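Local coordinates for protein Myo-inositol 2-dehydrogenase (Lactobacillus plantarum WCFS1, PDB 3CEA) that probably catalyses the NAD-dependent oxidation of myo-inositol at its 2-hydroxyl group, giving the corresponding inosose and NADH, at residues F130-D135 with N187-D192; F183-I188 with G242-A247. One frame throughout, in Å; residues are numbered along the deposited sequence.

Helix 182-198 runs through both contacts. Its 187-192 part carries contact 1, against the loop 130-135 that follows the last strand of the Rossmann sheet; its 183-188 part carries contact 2, against the end of strand 237-243 in the C-terminal domain. The centres of the two contacts lie about 13 Å apart, and Asn-187 and Ile-188 belong to both. They also touch directly, with Arg-132 NH2 3.8 Å from Met-186 CE. Both border the cofactor: in contact 1 Met-131 and His-189 reach the nicotinamide end of NAD, and in contact 2 the side chain of Asp-185 comes within about 4 Å of NAD. The helix thus joins the dinucleotide pocket to the large C-terminal sheet.

Contact 1: residues F130-D135 with N187-D192. With NAD (nicotinamide-adenine-dinucleotide), chain E.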
loop_
_atom_site.group_PDB
_atom_site.type_symbol
_atom_site.label_atom_id
_atom_site.label_comp_id
_atom_site.label_asym_id
_atom_site.label_seq_id
_atom_site.Cartn_x
_atom_site.Cartn_y
_atom_site.Cartn_z
ATOM N N PHE A 130 8.170 28.122 -7.609
ATOM C CA PHE A 130 7.452 26.875 -7.890
ATOM C C PHE A 130 8.370 25.679 -7.655
ATOM O O PHE A 130 8.941 25.117 -8.599
ATOM C CB PHE A 130 6.869 26.856 -9.308
ATOM C CG PHE A 130 5.712 27.800 -9.510
ATOM C CD1 PHE A 130 4.579 27.725 -8.700
ATOM C CD2 PHE A 130 5.745 28.750 -10.528
ATOM C CE1 PHE A 130 3.503 28.596 -8.891
ATOM C CE2 PHE A 130 4.673 29.622 -10.730
ATOM C CZ PHE A 130 3.551 29.545 -9.909
HETATM N N MSE A 131 8.504 25.300 -6.385
HETATM C CA MSE A 131 9.478 24.297 -5.958
HETATM C C MSE A 131 9.147 22.870 -6.403
HETATM O O MSE A 131 10.054 22.048 -6.559
HETATM C CB MSE A 131 9.695 24.350 -4.435
HETATM C CG MSE A 131 8.617 23.670 -3.591
HETATM SE SE MSE A 131 6.893 24.567 -3.684
HETATM C CE MSE A 131 5.884 23.347 -2.603
ATOM N N ARG A 132 7.861 22.583 -6.612
ATOM C CA ARG A 132 7.417 21.224 -6.955
ATOM C C ARG A 132 8.055 20.695 -8.235
ATOM O O ARG A 132 8.189 19.483 -8.407
ATOM C CB ARG A 132 5.891 21.135 -7.040
ATOM C CG ARG A 132 5.189 21.401 -5.718
ATOM C CD ARG A 132 3.727 21.018 -5.779
ATOM N NE ARG A 132 2.985 21.552 -4.638
ATOM C CZ ARG A 132 1.660 21.530 -4.528
ATOM N NH1 ARG A 132 0.916 21.001 -5.490
ATOM N NH2 ARG A 132 1.077 22.048 -3.456
ATOM N N ARG A 133 8.458 21.609 -9.117
ATOM C CA ARG A 133 9.160 21.253 -10.352
ATOM C C ARG A 133 10.542 20.651 -10.079
ATOM O O ARG A 133 11.092 19.931 -10.917
ATOM C CB ARG A 133 9.299 22.473 -11.266
ATOM C CG ARG A 133 8.000 22.945 -11.901
ATOM C CD ARG A 133 8.274 23.535 -13.277
ATOM N NE ARG A 133 7.147 24.306 -13.800
ATOM C CZ ARG A 133 7.084 24.797 -15.035
ATOM N NH1 ARG A 133 8.079 24.596 -15.893
ATOM N NH2 ARG A 133 6.020 25.492 -15.420
ATOM N N TYR A 134 11.089 20.957 -8.904
ATOM C CA TYR A 134 12.392 20.452 -8.468
ATOM C C TYR A 134 12.280 19.129 -7.708
ATOM O O TYR A 134 13.260 18.386 -7.605
ATOM C CB TYR A 134 13.099 21.491 -7.591
ATOM C CG TYR A 134 13.496 22.752 -8.326
ATOM C CD1 TYR A 134 12.590 23.801 -8.498
ATOM C CD2 TYR A 134 14.781 22.899 -8.849
ATOM C CE1 TYR A 134 12.953 24.961 -9.175
ATOM C CE2 TYR A 134 15.154 24.054 -9.526
ATOM C CZ TYR A 134 14.236 25.080 -9.685
ATOM O OH TYR A 134 14.602 26.223 -10.353
ATOM N N ASP A 135 11.090 18.847 -7.173
ATOM C CA ASP A 135 10.840 17.627 -6.400
ATOM C C ASP A 135 11.169 16.375 -7.214
ATOM O O ASP A 135 10.840 16.295 -8.400
ATOM C CB ASP A 135 9.388 17.582 -5.914
ATOM C CG ASP A 135 9.063 16.302 -5.169
ATOM O OD1 ASP A 135 9.460 16.175 -3.992
ATOM O OD2 ASP A 135 8.414 15.420 -5.766
ATOM N N ASN A 187 -3.944 26.179 -4.819
ATOM C CA ASN A 187 -4.048 25.512 -6.119
ATOM C C ASN A 187 -3.094 25.977 -7.220
ATOM O O ASN A 187 -2.941 25.294 -8.236
ATOM C CB ASN A 187 -5.495 25.566 -6.615
ATOM C CG ASN A 187 -6.441 24.790 -5.722
ATOM O OD1 ASN A 187 -7.400 25.346 -5.181
ATOM N ND2 ASN A 187 -6.166 23.499 -5.548
ATOM N N ILE A 188 -2.453 27.125 -7.008
ATOM C CA ILE A 188 -1.538 27.722 -7.985
ATOM C C ILE A 188 -0.397 26.775 -8.384
ATOM O O ILE A 188 0.044 26.774 -9.537
ATOM C CB ILE A 188 -0.977 29.082 -7.474
ATOM C CG1 ILE A 188 -0.399 29.908 -8.627
ATOM C CG2 ILE A 188 0.034 28.880 -6.342
ATOM C CD1 ILE A 188 -0.083 31.344 -8.263
ATOM N N HIS A 189 0.060 25.971 -7.424
ATOM C CA HIS A 189 1.131 25.007 -7.644
ATOM C C HIS A 189 0.735 23.957 -8.671
ATOM O O HIS A 189 1.504 23.659 -9.586
ATOM C CB HIS A 189 1.502 24.320 -6.334
ATOM C CG HIS A 189 2.166 25.220 -5.343
ATOM N ND1 HIS A 189 3.515 25.500 -5.380
ATOM C CD2 HIS A 189 1.670 25.894 -4.279
ATOM C CE1 HIS A 189 3.821 26.311 -4.384
ATOM N NE2 HIS A 189 2.720 26.564 -3.700
ATOM N N ASP A 190 -0.467 23.408 -8.507
ATOM C CA ASP A 190 -1.009 22.397 -9.416
ATOM C C ASP A 190 -1.277 22.971 -10.804
ATOM O O ASP A 190 -1.080 22.287 -11.812
ATOM C CB ASP A 190 -2.289 21.784 -8.844
ATOM C CG ASP A 190 -2.081 21.154 -7.474
ATOM O OD1 ASP A 190 -1.118 20.365 -7.317
ATOM O OD2 ASP A 190 -2.894 21.438 -6.558
ATOM N N ILE A 191 -1.726 24.226 -10.846
ATOM C CA ILE A 191 -1.935 24.940 -12.108
ATOM C C ILE A 191 -0.646 24.958 -12.926
ATOM O O ILE A 191 -0.648 24.582 -14.102
ATOM C CB ILE A 191 -2.470 26.379 -11.879
ATOM C CG1 ILE A 191 -3.911 26.327 -11.366
ATOM C CG2 ILE A 191 -2.388 27.204 -13.171
ATOM C CD1 ILE A 191 -4.447 27.638 -10.834
ATOM N N ASP A 192 0.448 25.370 -12.285
ATOM C CA ASP A 192 1.772 25.372 -12.908
ATOM C C ASP A 192 2.171 23.972 -13.377
ATOM O O ASP A 192 2.706 23.807 -14.477
ATOM C CB ASP A 192 2.822 25.923 -11.940
ATOM C CG ASP A 192 4.230 25.882 -12.517
ATOM O OD1 ASP A 192 4.518 26.677 -13.440
ATOM O OD2 ASP A 192 5.047 25.058 -12.045
HETATM P PA NAD E . 4.328 34.191 7.402
HETATM O O1A NAD E . 4.475 32.956 8.206
HETATM O O2A NAD E . 3.187 35.013 7.861
HETATM O O5B NAD E . 5.710 35.015 7.446
HETATM C C5B NAD E . 5.783 36.335 6.946
HETATM C C4B NAD E . 7.075 36.996 7.421
HETATM O O4B NAD E . 7.317 38.194 6.703
HETATM C C3B NAD E . 7.023 37.365 8.895
HETATM O O3B NAD E . 8.223 36.931 9.486
HETATM C C2B NAD E . 6.937 38.879 8.917
HETATM O O2B NAD E . 7.648 39.444 9.997
HETATM C C1B NAD E . 7.547 39.278 7.584
HETATM N N9A NAD E . 6.941 40.516 7.056
HETATM C C8A NAD E . 5.604 40.772 6.875
HETATM N N7A NAD E . 5.462 42.016 6.364
HETATM C C5A NAD E . 6.692 42.561 6.222
HETATM C C6A NAD E . 7.114 43.800 5.753
HETATM N N6A NAD E . 6.254 44.587 5.117
HETATM N N1A NAD E . 8.468 44.086 5.719
HETATM C C2A NAD E . 9.393 43.148 6.150
HETATM N N3A NAD E . 8.964 41.918 6.616
HETATM C C4A NAD E . 7.634 41.628 6.651
HETATM O O3 NAD E . 4.143 33.826 5.844
HETATM P PN NAD E . 4.825 32.522 5.187
HETATM O O1N NAD E . 6.202 32.370 5.716
HETATM O O2N NAD E . 3.850 31.419 5.296
HETATM O O5D NAD E . 4.917 32.873 3.621
HETATM C C5D NAD E . 5.437 34.085 3.126
HETATM C C4D NAD E . 5.362 34.035 1.603
HETATM O O4D NAD E . 5.775 32.763 1.136
HETATM C C3D NAD E . 3.947 34.273 1.096
HETATM O O3D NAD E . 3.982 35.252 0.084
HETATM C C2D NAD E . 3.508 32.934 0.536
HETATM O O2D NAD E . 2.747 33.076 -0.639
HETATM C C1D NAD E . 4.813 32.200 0.262
HETATM N N1N NAD E . 4.681 30.745 0.479
HETATM C C2N NAD E . 5.091 29.888 -0.511
HETATM C C3N NAD E . 4.979 28.505 -0.343
HETATM C C7N NAD E . 5.580 27.554 -1.339
HETATM O O7N NAD E . 5.088 26.235 -1.385
HETATM N N7N NAD E . 6.557 27.967 -2.153
HETATM C C4N NAD E . 4.444 28.000 0.841
HETATM C C5N NAD E . 4.028 28.877 1.841
HETATM C C6N NAD E . 4.153 30.252 1.647
HETATM O O HOH W 1 -1.714 22.823 -4.735
#
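Phe-130 lies flat on Asp-192: ring and carboxylate planes are 7° apart, and Asp-192 CB sits over the ring face, 4.0 Å from its centroid. The same ring meets His-189 ND1 with its edge and crosses Ile-188, whose CG1 is 4.1 Å from Phe-130 CE1. Next, Met-131, a selenomethionine, has CG between its backbone N and carbonyl carbon (chi1 79°) and bends again at chi2, which brings SE to 3.6 Å from His-189 CE1. The nicotinamide amide oxygen O7N of NAD comes close to both, 3.2 Å from Met-131 CE and 3.3 Å from His-189 CE1. Arg-132 reaches out in an extended chain and lays its guanidinium face on His-189 CB, while NH1 makes a 2.8 Å salt bridge to Asp-190 OD1. Arg-133 grips Asp-192 side-on: NE meets OD2 at 2.8 Å, nearly straight at 171°, and NH2 meets OD1 at 2.8 Å from above the carboxylate plane. With a leucine in place of Arg-133, the buried Asp-192 carboxylate would probably be left without its charged mate against the Phe-130 ring. Two arginine-aspartate pairs thus tie loop to helix, probably offsetting charges that would be costly to bury singly between loop and helix.

Contact 2: residues F183-I188 with G242-A247; sequences FVDMNI and GGRHAA
Met-186, a selenomethionine, overlaps one face of the Arg-244 guanidinium: its CG lies 3.7 Å from Arg-244 NH2, and the two side chains run antiparallel alongside each other. The chain of Arg-244 is bent at chi2, and a last torsion near a right angle (chi4 -88°) turns the guanidinium across its own aliphatic stem. This brings NH2 to Asp-185, whose OD2 is 2.7 Å away in a salt bridge; the hydrogen bond within it is weak, bent to 121°, with the carboxylate and guanidinium planes 43° apart. Asp-185 CB lies at the guanidinium edge, near its plane. The backbones come closest between Met-186 and Gly-242, whose CA atoms are 5.3 Å apart, where helix 182-198 has a pi-type turn at 183-187. The absence of a side chain at Gly-242 matters, since a CB there would run into both Asn-187 OD1 and Met-186 CB. The Asn-187 amide rests against the Gly-242 backbone without hydrogen-bonding to its N. Phe-170 offers Arg-244 a cation-pi partner. Strand 237-243 pairs at Gly-242 with Gly-226 and at Gly-243 with strand 153-163, then turns a corner at Arg-244; beyond it His-245 ND1 bonds to Ser-259 O of a second subunit. Helix 182-198 is packed on this strand, with helix 167-176 adding Phe-173 against Asp-185 and Met-167 against Arg-244, and helix 319-338 meeting Phe-183 and Val-184.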
loop_
_atom_site.group_PDB
_atom_site.type_symbol
_atom_site.label_atom_id
_atom_site.label_comp_id
_atom_site.label_asym_id
_atom_site.label_seq_id
_atom_site.Cartn_x
_atom_site.Cartn_y
_atom_site.Cartn_z
ATOM N N PHE A 183 -7.713 29.315 -3.962
ATOM C CA PHE A 183 -7.230 28.918 -5.288
ATOM C C PHE A 183 -5.860 29.518 -5.593
ATOM O O PHE A 183 -5.023 28.874 -6.224
ATOM C CB PHE A 183 -8.224 29.318 -6.386
ATOM C CG PHE A 183 -9.531 28.577 -6.331
ATOM C CD1 PHE A 183 -9.635 27.277 -6.824
ATOM C CD2 PHE A 183 -10.668 29.185 -5.804
ATOM C CE1 PHE A 183 -10.850 26.593 -6.783
ATOM C CE2 PHE A 183 -11.885 28.507 -5.758
ATOM C CZ PHE A 183 -11.974 27.209 -6.252
ATOM N N VAL A 184 -5.645 30.752 -5.144
ATOM C CA VAL A 184 -4.374 31.442 -5.350
ATOM C C VAL A 184 -3.287 30.893 -4.418
ATOM O O VAL A 184 -2.157 30.649 -4.850
ATOM C CB VAL A 184 -4.528 32.980 -5.192
ATOM C CG1 VAL A 184 -3.172 33.670 -5.053
ATOM C CG2 VAL A 184 -5.295 33.557 -6.372
ATOM N N ASP A 185 -3.639 30.687 -3.151
ATOM C CA ASP A 185 -2.678 30.240 -2.149
ATOM C C ASP A 185 -2.323 28.756 -2.288
ATOM O O ASP A 185 -1.145 28.400 -2.277
ATOM C CB ASP A 185 -3.182 30.550 -0.736
ATOM C CG ASP A 185 -2.072 30.509 0.303
ATOM O OD1 ASP A 185 -0.989 31.091 0.056
ATOM O OD2 ASP A 185 -2.285 29.902 1.375
HETATM N N MSE A 186 -3.335 27.899 -2.418
HETATM C CA MSE A 186 -3.099 26.464 -2.559
HETATM C C MSE A 186 -2.905 26.008 -4.006
HETATM O O MSE A 186 -1.831 25.525 -4.373
HETATM C CB MSE A 186 -4.223 25.646 -1.913
HETATM C CG MSE A 186 -4.068 25.379 -0.425
HETATM SE SE MSE A 186 -2.344 24.628 0.185
HETATM C CE MSE A 186 -1.684 23.702 -1.433
ATOM N N ASN A 187 -3.944 26.179 -4.819
ATOM C CA ASN A 187 -4.048 25.512 -6.119
ATOM C C ASN A 187 -3.094 25.977 -7.220
ATOM O O ASN A 187 -2.941 25.294 -8.236
ATOM C CB ASN A 187 -5.495 25.566 -6.615
ATOM C CG ASN A 187 -6.441 24.790 -5.722
ATOM O OD1 ASN A 187 -7.400 25.346 -5.181
ATOM N ND2 ASN A 187 -6.166 23.499 -5.548
ATOM N N ILE A 188 -2.453 27.125 -7.008
ATOM C CA ILE A 188 -1.538 27.722 -7.985
ATOM C C ILE A 188 -0.397 26.775 -8.384
ATOM O O ILE A 188 0.044 26.774 -9.537
ATOM C CB ILE A 188 -0.977 29.082 -7.474
ATOM C CG1 ILE A 188 -0.399 29.908 -8.627
ATOM C CG2 ILE A 188 0.034 28.880 -6.342
ATOM C CD1 ILE A 188 -0.083 31.344 -8.263
ATOM N N GLY A 242 -8.039 22.629 -3.189
ATOM C CA GLY A 242 -7.284 23.269 -2.126
ATOM C C GLY A 242 -8.083 23.182 -0.846
ATOM O O GLY A 242 -9.267 23.516 -0.825
ATOM N N GLY A 243 -7.435 22.724 0.221
ATOM C CA GLY A 243 -8.089 22.562 1.513
ATOM C C GLY A 243 -7.167 22.878 2.670
ATOM O O GLY A 243 -5.953 23.020 2.486
ATOM N N ARG A 244 -7.753 22.986 3.863
ATOM C CA ARG A 244 -7.024 23.377 5.067
ATOM C C ARG A 244 -7.468 22.597 6.313
ATOM O O ARG A 244 -7.162 22.999 7.436
ATOM C CB ARG A 244 -7.194 24.883 5.327
ATOM C CG ARG A 244 -7.051 25.763 4.095
ATOM C CD ARG A 244 -6.447 27.097 4.450
ATOM N NE ARG A 244 -6.036 27.844 3.263
ATOM C CZ ARG A 244 -4.842 27.751 2.678
ATOM N NH1 ARG A 244 -3.911 26.933 3.158
ATOM N NH2 ARG A 244 -4.577 28.485 1.605
ATOM N N HIS A 245 -8.172 21.483 6.117
ATOM C CA HIS A 245 -8.788 20.772 7.238
ATOM C C HIS A 245 -8.689 19.240 7.183
ATOM O O HIS A 245 -9.606 18.539 7.621
ATOM C CB HIS A 245 -10.253 21.198 7.373
ATOM C CG HIS A 245 -10.675 21.468 8.783
ATOM N ND1 HIS A 245 -11.260 20.509 9.583
ATOM C CD2 HIS A 245 -10.599 22.591 9.537
ATOM C CE1 HIS A 245 -11.530 21.030 10.768
ATOM N NE2 HIS A 245 -11.136 22.292 10.766
ATOM N N ALA A 246 -7.578 18.720 6.660
ATOM C CA ALA A 246 -7.327 17.277 6.682
ATOM C C ALA A 246 -6.917 16.816 8.081
ATOM O O ALA A 246 -6.189 17.521 8.788
ATOM C CB ALA A 246 -6.271 16.889 5.658
ATOM N N ALA A 247 -7.392 15.635 8.470
ATOM C CA ALA A 247 -7.082 15.058 9.776
ATOM C C ALA A 247 -5.755 14.292 9.792
ATOM O O ALA A 247 -5.042 14.314 10.796
ATOM C CB ALA A 247 -8.219 14.164 10.246
#